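Local atomic coordinates of Hsp70/Hsp90 co-chaperone CNS1 (Saccharomyces cerevisiae, PDB entry 6HFT), a protein that acts as a co-chaperone that binds Hsp90 and Hsp70 and stimulates the ATPase activity of the Hsp70 SSA1 but not that of Hsp90. Residues 32-37 with 56-61; 67-72 with 97-102. All blocks are in the same frame, centred on the assembly; numbering follows the deposited sequence.

How the contacts relate
Contact 1 joins TPR 1 to TPR 2 through helices 30-43 and 48-65; contact 2 joins TPR 2 to TPR 3 through helices 68-81 and 86-98. In each, the second helix of one unit packs against the first of the next, the step by which a tandem helical repeat grows. The contact centres lie about 17 Å apart, and they meet where Ala59 O is 3.3 Å from Cys71 SG. Each uses a tyrosine ring covered by the CB of an amide residue, but contact 2 is nearer the surface. Both belong to the TPR region that recognises the C-terminal MEEVD of Hsp90, whereas the magnesium ion of Leu274, Lys276 and Asp280 sits in the other domain.

Contact 1: 32-37 with 56-61; sequences DARELY and ANRAAC
Tyr37 presents a face to Asn57 and an edge to Cys61, and this division of the ring organises the contact. Asn57 CB stands over the ring, 3.6 Å from its centroid and only 15° from the ring normal, a CH-pi contact displaced toward the rim on the CZ side. From there the amide leans toward the hydroxyl end, placing ND2 3.6 Å from Tyr37 CE1, with amide and ring planes 41° apart. The sulfur arrives in the ring plane instead: Cys61 SG lies 3.6 Å from Tyr37 CE2, a sulfur-aromatic contact at the edge. With Tyr37 CG anti to the carbonyl carbon (chi1 -65°), the ring passes between the helices, and its hydroxyl reaches Asn22 of helix 10-27 for a hydrogen bond, so the polar tip is anchored beyond the interface.

On the remaining flank Arg34 and Arg58 meet through their aliphatic stems, CG to CG at 4.1 Å, while their guanidinium groups part. Arg58 turns its charge toward helix 68-81, in a salt bridge with Asp74, while its NH2 also bonds to Ser38, which bonds to Arg34 O. Arg34 CB rests 3.8 Å from Cys61 CB, and the methyl of Ala33 also packs on the sulfur, CB 4.1 Å from Cys61 SG.

No hydrogen bond crosses between 32-37 and 56-61. The axes run nearly antiparallel, 9.0 Å apart at closest approach, and the seam is filled by one aromatic ring, small residues, Asn57 and the aliphatic stems of two arginines, the inter-repeat packing by which tetratricopeptide repeats build their superhelix.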
loop_
_atom_site.group_PDB
_atom_site.type_symbol
_atom_site.label_atom_id
_atom_site.label_comp_id
_atom_site.label_asym_id
_atom_site.label_seq_id
_atom_site.Cartn_x
_atom_site.Cartn_y
_atom_site.Cartn_z
ATOM N N ASP A 32 30.828 -5.330 27.447
ATOM C CA ASP A 32 31.968 -5.502 28.355
ATOM C C ASP A 32 32.679 -6.837 28.120
ATOM O O ASP A 32 33.910 -6.898 28.167
ATOM C CB ASP A 32 31.521 -5.394 29.819
ATOM C CG ASP A 32 30.938 -4.026 30.159
ATOM O OD1 ASP A 32 31.441 -3.003 29.644
ATOM O OD2 ASP A 32 29.972 -3.978 30.951
ATOM N N ALA A 33 31.903 -7.897 27.886
ATOM C CA ALA A 33 32.449 -9.212 27.512
ATOM C C ALA A 33 33.229 -9.148 26.196
ATOM O O ALA A 33 34.318 -9.714 26.087
ATOM C CB ALA A 33 31.331 -10.241 27.398
ATOM N N ARG A 34 32.651 -8.452 25.217
ATOM C CA ARG A 34 33.240 -8.259 23.883
ATOM C C ARG A 34 34.645 -7.655 23.922
ATOM O O ARG A 34 35.561 -8.168 23.275
ATOM C CB ARG A 34 32.307 -7.369 23.044
ATOM C CG ARG A 34 32.788 -7.015 21.639
ATOM C CD ARG A 34 33.526 -5.681 21.571
ATOM N NE ARG A 34 33.294 -4.992 20.299
ATOM C CZ ARG A 34 32.238 -4.223 20.007
ATOM N NH1 ARG A 34 31.260 -4.008 20.892
ATOM N NH2 ARG A 34 32.157 -3.657 18.805
ATOM N N GLU A 35 34.802 -6.570 24.677
ATOM C CA GLU A 35 36.084 -5.859 24.769
ATOM C C GLU A 35 37.134 -6.629 25.580
ATOM O O GLU A 35 38.332 -6.433 25.379
ATOM C CB GLU A 35 35.883 -4.452 25.353
ATOM C CG GLU A 35 36.965 -3.444 24.973
ATOM C CD GLU A 35 36.804 -2.860 23.573
ATOM O OE1 GLU A 35 37.319 -1.746 23.342
ATOM O OE2 GLU A 35 36.170 -3.494 22.701
ATOM N N LEU A 36 36.682 -7.498 26.485
ATOM C CA LEU A 36 37.584 -8.352 27.266
ATOM C C LEU A 36 38.233 -9.420 26.370
ATOM O O LEU A 36 39.406 -9.747 26.551
ATOM C CB LEU A 36 36.837 -8.992 28.451
ATOM C CG LEU A 36 37.581 -9.218 29.774
ATOM C CD1 LEU A 36 38.211 -7.942 30.320
ATOM C CD2 LEU A 36 36.616 -9.793 30.799
ATOM N N TYR A 37 37.473 -9.938 25.404
ATOM C CA TYR A 37 38.003 -10.871 24.398
ATOM C C TYR A 37 39.001 -10.206 23.442
ATOM O O TYR A 37 39.978 -10.838 23.030
ATOM C CB TYR A 37 36.868 -11.513 23.585
ATOM C CG TYR A 37 35.937 -12.409 24.384
ATOM C CD1 TYR A 37 36.436 -13.457 25.162
ATOM C CD2 TYR A 37 34.553 -12.228 24.344
ATOM C CE1 TYR A 37 35.589 -14.282 25.888
ATOM C CE2 TYR A 37 33.700 -13.047 25.071
ATOM C CZ TYR A 37 34.220 -14.071 25.841
ATOM O OH TYR A 37 33.361 -14.881 26.545
ATOM N N ALA A 56 35.824 -16.891 18.202
ATOM C CA ALA A 56 34.474 -17.471 18.226
ATOM C C ALA A 56 33.579 -16.836 19.295
ATOM O O ALA A 56 32.384 -16.640 19.066
ATOM C CB ALA A 56 34.546 -18.979 18.430
ATOM N N ASN A 57 34.159 -16.521 20.453
ATOM C CA ASN A 57 33.427 -15.857 21.537
ATOM C C ASN A 57 33.077 -14.401 21.209
ATOM O O ASN A 57 31.974 -13.948 21.526
ATOM C CB ASN A 57 34.210 -15.913 22.857
ATOM C CG ASN A 57 34.203 -17.293 23.502
ATOM O OD1 ASN A 57 33.343 -18.131 23.226
ATOM N ND2 ASN A 57 35.168 -17.529 24.382
ATOM N N ARG A 58 34.007 -13.672 20.589
ATOM C CA ARG A 58 33.753 -12.277 20.197
ATOM C C ARG A 58 32.709 -12.181 19.084
ATOM O O ARG A 58 31.915 -11.240 19.061
ATOM C CB ARG A 58 35.041 -11.563 19.775
ATOM C CG ARG A 58 34.924 -10.046 19.827
ATOM C CD ARG A 58 36.259 -9.356 19.594
ATOM N NE ARG A 58 36.669 -9.375 18.190
ATOM C CZ ARG A 58 37.805 -8.857 17.719
ATOM N NH1 ARG A 58 38.072 -8.933 16.418
ATOM N NH2 ARG A 58 38.679 -8.261 18.531
ATOM N N ALA A 59 32.719 -13.151 18.169
ATOM C CA ALA A 59 31.668 -13.286 17.154
ATOM C C ALA A 59 30.279 -13.457 17.784
ATOM O O ALA A 59 29.304 -12.875 17.309
ATOM C CB ALA A 59 31.971 -14.457 16.234
ATOM N N ALA A 60 30.210 -14.257 18.849
ATOM C CA ALA A 60 28.968 -14.468 19.603
ATOM C C ALA A 60 28.475 -13.185 20.268
ATOM O O ALA A 60 27.271 -12.927 20.299
ATOM C CB ALA A 60 29.154 -15.558 20.650
ATOM N N CYS A 61 29.407 -12.396 20.803
ATOM C CA CYS A 61 29.085 -11.095 21.399
ATOM C C CYS A 61 28.541 -10.104 20.368
ATOM O O CYS A 61 27.604 -9.359 20.662
ATOM C CB CYS A 61 30.314 -10.495 22.088
ATOM S SG CYS A 61 30.936 -11.468 23.477
#

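Contact 2: 67-72 with 97-102; sequences NYRRCI and FQLNKL
Tyr68 and Gln98 meet at the junction of TPR 2 and TPR 3, where the start of helix 68-81 packs on the end of helix 86-98 in the tetratricopeptide superhelix. At the base of the tyrosine, CB touches Leu99 CD1 at 3.7 Å, the leucine and tyrosine side chains running alongside each other and pointing opposite ways. Farther out, CD2 is near Leu99 CD2, which approaches obliquely. One face of the ring is taken by Gln98: its CB sits 3.6 Å from the centroid and 15° off the normal, in a CH-pi contact shifted toward CZ. Gln98 CG continues past CZ and CE1, and the bend at chi2 (-67°) then swings the amide toward the hydroxyl, its plane 53° from that of the ring. At the tip, Tyr68 OH and Gln98 NE2 approach loosely, 3.5 Å apart.

Just beyond Leu99 the helix closes in a Schellman motif: Asn100 has positive phi, and Lys101 N and Asn100 N bond back to Phe96 O and Phe97 O. Leu99 CD1 also meets Arg69 CG and, at 4.3 Å, Ile72 CD1. Toward solvent two positive charges come close, extended Lys101 bringing NZ to 3.8 Å from Arg69 NH2.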
loop_
_atom_site.group_PDB
_atom_site.type_symbol
_atom_site.label_atom_id
_atom_site.label_comp_id
_atom_site.label_asym_id
_atom_site.label_seq_id
_atom_site.Cartn_x
_atom_site.Cartn_y
_atom_site.Cartn_z
ATOM N N ASN A 67 25.510 -6.721 15.476
ATOM C CA ASN A 67 26.469 -6.236 14.486
ATOM C C ASN A 67 26.860 -7.443 13.635
ATOM O O ASN A 67 27.820 -8.157 13.940
ATOM C CB ASN A 67 27.692 -5.622 15.179
ATOM C CG ASN A 67 27.320 -4.524 16.159
ATOM O OD1 ASN A 67 26.382 -3.762 15.926
ATOM N ND2 ASN A 67 28.052 -4.442 17.265
ATOM N N TYR A 68 26.099 -7.665 12.565
ATOM C CA TYR A 68 26.119 -8.941 11.839
ATOM C C TYR A 68 27.325 -9.128 10.905
ATOM O O TYR A 68 27.798 -10.254 10.738
ATOM C CB TYR A 68 24.802 -9.131 11.071
ATOM C CG TYR A 68 23.571 -9.109 11.964
ATOM C CD1 TYR A 68 23.401 -10.056 12.977
ATOM C CD2 TYR A 68 22.577 -8.138 11.801
ATOM C CE1 TYR A 68 22.282 -10.039 13.799
ATOM C CE2 TYR A 68 21.452 -8.114 12.619
ATOM C CZ TYR A 68 21.309 -9.066 13.617
ATOM O OH TYR A 68 20.200 -9.051 14.432
ATOM N N ARG A 69 27.811 -8.045 10.297
ATOM C CA ARG A 69 29.017 -8.091 9.450
ATOM C C ARG A 69 30.301 -8.318 10.258
ATOM O O ARG A 69 31.178 -9.068 9.820
ATOM C CB ARG A 69 29.146 -6.821 8.596
ATOM C CG ARG A 69 28.038 -6.652 7.567
ATOM C CD ARG A 69 28.027 -5.257 6.960
ATOM N NE ARG A 69 26.861 -5.047 6.092
ATOM C CZ ARG A 69 26.768 -5.396 4.804
ATOM N NH1 ARG A 69 27.775 -5.995 4.163
ATOM N NH2 ARG A 69 25.642 -5.144 4.138
ATOM N N ARG A 70 30.412 -7.668 11.418
ATOM C CA ARG A 70 31.543 -7.889 12.338
ATOM C C ARG A 70 31.569 -9.318 12.903
ATOM O O ARG A 70 32.644 -9.873 13.151
ATOM C CB ARG A 70 31.525 -6.877 13.493
ATOM C CG ARG A 70 31.936 -5.464 13.103
ATOM C CD ARG A 70 31.719 -4.495 14.256
ATOM N NE ARG A 70 32.296 -3.170 14.008
ATOM C CZ ARG A 70 33.560 -2.806 14.251
ATOM N NH1 ARG A 70 33.941 -1.559 13.980
ATOM N NH2 ARG A 70 34.456 -3.659 14.754
ATOM N N CYS A 71 30.383 -9.892 13.114
ATOM C CA CYS A 71 30.236 -11.290 13.540
ATOM C C CYS A 71 30.767 -12.269 12.490
ATOM O O CYS A 71 31.452 -13.237 12.826
ATOM C CB CYS A 71 28.764 -11.599 13.842
ATOM S SG CYS A 71 28.402 -13.331 14.205
ATOM N N ILE A 72 30.438 -12.007 11.226
ATOM C CA ILE A 72 30.912 -12.815 10.092
ATOM C C ILE A 72 32.442 -12.772 9.968
ATOM O O ILE A 72 33.065 -13.787 9.650
ATOM C CB ILE A 72 30.226 -12.371 8.767
ATOM C CG1 ILE A 72 28.739 -12.754 8.798
ATOM C CG2 ILE A 72 30.893 -12.988 7.537
ATOM C CD1 ILE A 72 27.863 -11.908 7.901
ATOM N N PHE A 97 21.383 -14.350 7.527
ATOM C CA PHE A 97 19.916 -14.432 7.572
ATOM C C PHE A 97 19.285 -13.117 8.033
ATOM O O PHE A 97 18.318 -12.643 7.428
ATOM C CB PHE A 97 19.486 -15.587 8.495
ATOM C CG PHE A 97 17.995 -15.742 8.639
ATOM C CD1 PHE A 97 17.276 -16.552 7.764
ATOM C CD2 PHE A 97 17.310 -15.093 9.664
ATOM C CE1 PHE A 97 15.902 -16.701 7.900
ATOM C CE2 PHE A 97 15.939 -15.237 9.804
ATOM C CZ PHE A 97 15.232 -16.042 8.921
ATOM N N GLN A 98 19.842 -12.535 9.097
ATOM C CA GLN A 98 19.358 -11.259 9.651
ATOM C C GLN A 98 19.634 -10.033 8.762
ATOM O O GLN A 98 19.002 -8.991 8.940
ATOM C CB GLN A 98 19.946 -11.025 11.051
ATOM C CG GLN A 98 19.470 -12.014 12.108
ATOM C CD GLN A 98 17.991 -11.885 12.430
ATOM O OE1 GLN A 98 17.251 -12.870 12.398
ATOM N NE2 GLN A 98 17.550 -10.669 12.739
ATOM N N LEU A 99 20.580 -10.159 7.827
ATOM C CA LEU A 99 20.844 -9.130 6.809
ATOM C C LEU A 99 20.045 -9.330 5.506
ATOM O O LEU A 99 20.285 -8.622 4.526
ATOM C CB LEU A 99 22.348 -9.090 6.489
ATOM C CG LEU A 99 23.279 -8.638 7.619
ATOM C CD1 LEU A 99 24.712 -9.066 7.338
ATOM C CD2 LEU A 99 23.202 -7.133 7.820
ATOM N N ASN A 100 19.094 -10.271 5.506
ATOM C CA ASN A 100 18.313 -10.635 4.317
ATOM C C ASN A 100 19.202 -11.035 3.136
ATOM O O ASN A 100 19.049 -10.539 2.016
ATOM C CB ASN A 100 17.319 -9.524 3.937
ATOM C CG ASN A 100 16.262 -9.299 5.004
ATOM O OD1 ASN A 100 16.099 -8.188 5.509
ATOM N ND2 ASN A 100 15.541 -10.360 5.357
ATOM N N LYS A 101 20.139 -11.935 3.426
ATOM C CA LYS A 101 20.983 -12.567 2.417
ATOM C C LYS A 101 20.887 -14.076 2.625
ATOM O O LYS A 101 21.761 -14.698 3.232
ATOM C CB LYS A 101 22.418 -12.049 2.521
ATOM C CG LYS A 101 22.565 -10.615 2.030
ATOM C CD LYS A 101 23.988 -10.096 2.168
ATOM C CE LYS A 101 24.131 -8.709 1.556
ATOM N NZ LYS A 101 25.496 -8.146 1.762
ATOM N N LEU A 102 19.799 -14.645 2.110
ATOM C CA LEU A 102 19.414 -16.033 2.379
ATOM C C LEU A 102 20.303 -17.043 1.655
ATOM O O LEU A 102 20.492 -18.158 2.137
ATOM C CB LEU A 102 17.951 -16.272 1.981
ATOM C CG LEU A 102 16.869 -15.355 2.569
ATOM C CD1 LEU A 102 15.575 -15.490 1.782
ATOM C CD2 LEU A 102 16.635 -15.645 4.042
#